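PDB 2B0R: possible adenyl cyclase-associated protein from Cryptosporidium parvum, which probably binds and sequesters monomeric actin through its C-terminal beta-helical domain, as in other cyclase-associated proteins. Local coordinates for residues Cys79-Ile85 and Asn98-Phe104. Sequence-based numbering, arbitrary orientation.
Sequences CSQNSRI and NCVGCIF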
loop_
_atom_site.group_PDB
_atom_site.type_symbol
_atom_site.label_atom_id
_atom_site.label_comp_id
_atom_site.label_asym_id
_atom_site.label_seq_id
_atom_site.Cartn_x
_atom_site.Cartn_y
_atom_site.Cartn_z
ATOM N N CYS A 79 -2.899 8.279 -18.678
ATOM C CA CYS A 79 -1.586 8.369 -19.332
ATOM C C CYS A 79 -1.039 9.758 -19.520
ATOM O O CYS A 79 -0.687 10.148 -20.612
ATOM C CB CYS A 79 -1.623 7.659 -20.670
ATOM S SG CYS A 79 -2.068 6.002 -20.434
ATOM N N SER A 80 -0.925 10.506 -18.457
ATOM C CA SER A 80 -0.454 11.831 -18.627
ATOM C C SER A 80 0.701 12.130 -17.681
ATOM O O SER A 80 0.838 11.492 -16.614
ATOM C CB SER A 80 -1.631 12.778 -18.434
ATOM O OG SER A 80 -2.674 12.414 -19.329
ATOM N N GLN A 81 1.525 13.112 -18.082
ATOM C CA GLN A 81 2.739 13.480 -17.367
ATOM C C GLN A 81 2.997 14.966 -17.460
ATOM O O GLN A 81 2.682 15.579 -18.443
ATOM C CB GLN A 81 3.910 12.713 -17.938
ATOM C CG GLN A 81 5.211 12.904 -17.178
ATOM C CD GLN A 81 5.916 11.602 -16.933
ATOM O OE1 GLN A 81 6.044 10.762 -17.837
ATOM N NE2 GLN A 81 6.369 11.408 -15.699
ATOM N N ASN A 82 3.571 15.532 -16.411
ATOM C CA ASN A 82 3.808 16.967 -16.306
ATOM C C ASN A 82 2.816 17.867 -17.036
ATOM O O ASN A 82 3.187 18.567 -17.977
ATOM C CB ASN A 82 5.229 17.311 -16.757
ATOM C CG ASN A 82 6.271 16.362 -16.200
ATOM O OD1 ASN A 82 6.048 15.673 -15.187
ATOM N ND2 ASN A 82 7.425 16.313 -16.865
ATOM N N SER A 83 1.563 17.860 -16.610
ATOM C CA SER A 83 0.577 18.802 -17.157
ATOM C C SER A 83 -0.437 19.217 -16.107
ATOM O O SER A 83 -0.783 18.420 -15.244
ATOM C CB SER A 83 -0.157 18.181 -18.339
ATOM O OG SER A 83 0.659 17.236 -18.991
ATOM N N ARG A 84 -0.890 20.475 -16.177
ATOM C CA ARG A 84 -2.024 20.938 -15.395
ATOM C C ARG A 84 -3.288 20.522 -16.167
ATOM O O ARG A 84 -3.393 20.764 -17.376
ATOM C CB ARG A 84 -1.965 22.477 -15.107
ATOM C CG ARG A 84 -2.707 22.926 -13.743
ATOM C CD ARG A 84 -2.605 24.475 -13.303
ATOM N NE ARG A 84 -2.781 24.679 -11.828
ATOM C CZ ARG A 84 -1.850 25.192 -10.984
ATOM N NH1 ARG A 84 -0.662 25.610 -11.451
ATOM N NH2 ARG A 84 -2.106 25.311 -9.663
ATOM N N ILE A 85 -4.200 19.829 -15.489
ATOM C CA ILE A 85 -5.556 19.582 -16.016
ATOM C C ILE A 85 -6.604 20.286 -15.134
ATOM O O ILE A 85 -6.464 20.338 -13.903
ATOM C CB ILE A 85 -5.876 18.087 -16.128
ATOM C CG1 ILE A 85 -4.967 17.414 -17.168
ATOM C CG2 ILE A 85 -7.335 17.875 -16.494
ATOM C CD1 ILE A 85 -3.645 16.927 -16.605
ATOM N N ASN A 98 -2.822 6.238 -14.050
ATOM C CA ASN A 98 -1.523 6.199 -14.683
ATOM C C ASN A 98 -1.066 7.607 -15.069
ATOM O O ASN A 98 -0.809 7.898 -16.235
ATOM C CB ASN A 98 -1.576 5.261 -15.910
ATOM C CG ASN A 98 -0.202 4.984 -16.491
ATOM O OD1 ASN A 98 0.812 5.228 -15.840
ATOM N ND2 ASN A 98 -0.163 4.491 -17.734
ATOM N N CYS A 99 -0.998 8.492 -14.094
ATOM C CA CYS A 99 -0.573 9.834 -14.375
ATOM C C CYS A 99 0.603 10.167 -13.482
ATOM O O CYS A 99 0.688 9.662 -12.347
ATOM C CB CYS A 99 -1.738 10.812 -14.196
ATOM S SG CYS A 99 -3.009 10.616 -15.467
ATOM N N VAL A 100 1.536 10.979 -13.986
ATOM C CA VAL A 100 2.768 11.198 -13.260
ATOM C C VAL A 100 3.179 12.652 -13.241
ATOM O O VAL A 100 3.275 13.292 -14.266
ATOM C CB VAL A 100 3.915 10.294 -13.783
ATOM C CG1 VAL A 100 5.180 10.457 -12.909
ATOM C CG2 VAL A 100 3.489 8.814 -13.760
ATOM N N GLY A 101 3.427 13.169 -12.048
ATOM C CA GLY A 101 3.740 14.578 -11.876
ATOM C C GLY A 101 2.710 15.420 -12.583
ATOM O O GLY A 101 3.059 16.250 -13.430
ATOM N N CYS A 102 1.432 15.172 -12.287
ATOM C CA CYS A 102 0.354 16.008 -12.836
ATOM C C CYS A 102 -0.264 16.857 -11.755
ATOM O O CYS A 102 -0.086 16.560 -10.566
ATOM C CB CYS A 102 -0.702 15.161 -13.495
ATOM S SG CYS A 102 -0.203 14.638 -15.108
ATOM N N ILE A 103 -0.945 17.931 -12.169
ATOM C CA ILE A 103 -1.711 18.800 -11.264
ATOM C C ILE A 103 -3.109 18.873 -11.792
ATOM O O ILE A 103 -3.314 19.057 -13.005
ATOM C CB ILE A 103 -1.140 20.216 -11.181
ATOM C CG1 ILE A 103 0.297 20.187 -10.625
ATOM C CG2 ILE A 103 -2.036 21.125 -10.302
ATOM C CD1 ILE A 103 1.094 21.487 -10.881
ATOM N N PHE A 104 -4.080 18.702 -10.898
ATOM C CA PHE A 104 -5.474 18.744 -11.293
ATOM C C PHE A 104 -6.170 19.828 -10.509
ATOM O O PHE A 104 -6.025 19.889 -9.286
ATOM C CB PHE A 104 -6.164 17.389 -11.040
ATOM C CG PHE A 104 -5.540 16.241 -11.785
ATOM C CD1 PHE A 104 -4.547 15.459 -11.193
ATOM C CD2 PHE A 104 -5.934 15.940 -13.067
ATOM C CE1 PHE A 104 -3.966 14.401 -11.887
ATOM C CE2 PHE A 104 -5.357 14.904 -13.759
ATOM C CZ PHE A 104 -4.372 14.135 -13.172
#
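Gln81 lies alongside Val100 and Ile85 beside Phe104 on two successive coils of a right-handed parallel beta-helix, the fold of the C-terminal domain of cyclase-associated proteins. Residues 79-85 and 98-104 each round the same corner, leaving one sheet (strands 74-81 and 93-100, side by side and parallel) and entering the other (84-87 and 102-106), so the contact stacks corner on corner.

Backbone bonds tie the coils on both sides of the turn. Before it, Val100 N donates to Ser80 O at 2.8 Å, and Asn82 N reaches Val100 O at 3.1 Å. Beyond it, Ile103 N meets Ser83 O at 3.1 Å; Ile85 N then closes on Ile103 O at 2.7 Å. The bend itself falls at Asn82 and Gly101, both with positive phi (30° and 50°).

Gln81, Asn82 and Arg84 lie on the outer side of the corner. With CG anti to the backbone N (chi1 -174°), the Gln81 chain runs alongside Val100 and bends at chi2, which sets NE2 against CG1; the amide is held at both ends by the N-terminal segment, NE2 by Arg35 O and OE1 by Val37 N. Asn82 ND2 instead bonds Asn59 OD1 on the preceding coil. Farther along, Arg84 extends across Ile103, whose CG2 sits 3.8 Å above one guanidinium face, toward its rim.

Inside the coil, Cys99 and Cys102 join the apolar packing with Ser80, whose CB lies against Cys99 SG while OG bonds Arg78 O. Cys102 SG lies 3.6 Å from Ser80 O, and Ile121 of the following coil packs against Cys99, Cys102 and Phe104. The Phe104 ring takes Ile85 obliquely: CD2 is 3.7 Å from Ile85 CB, and CE2 touches Ile85 CD1.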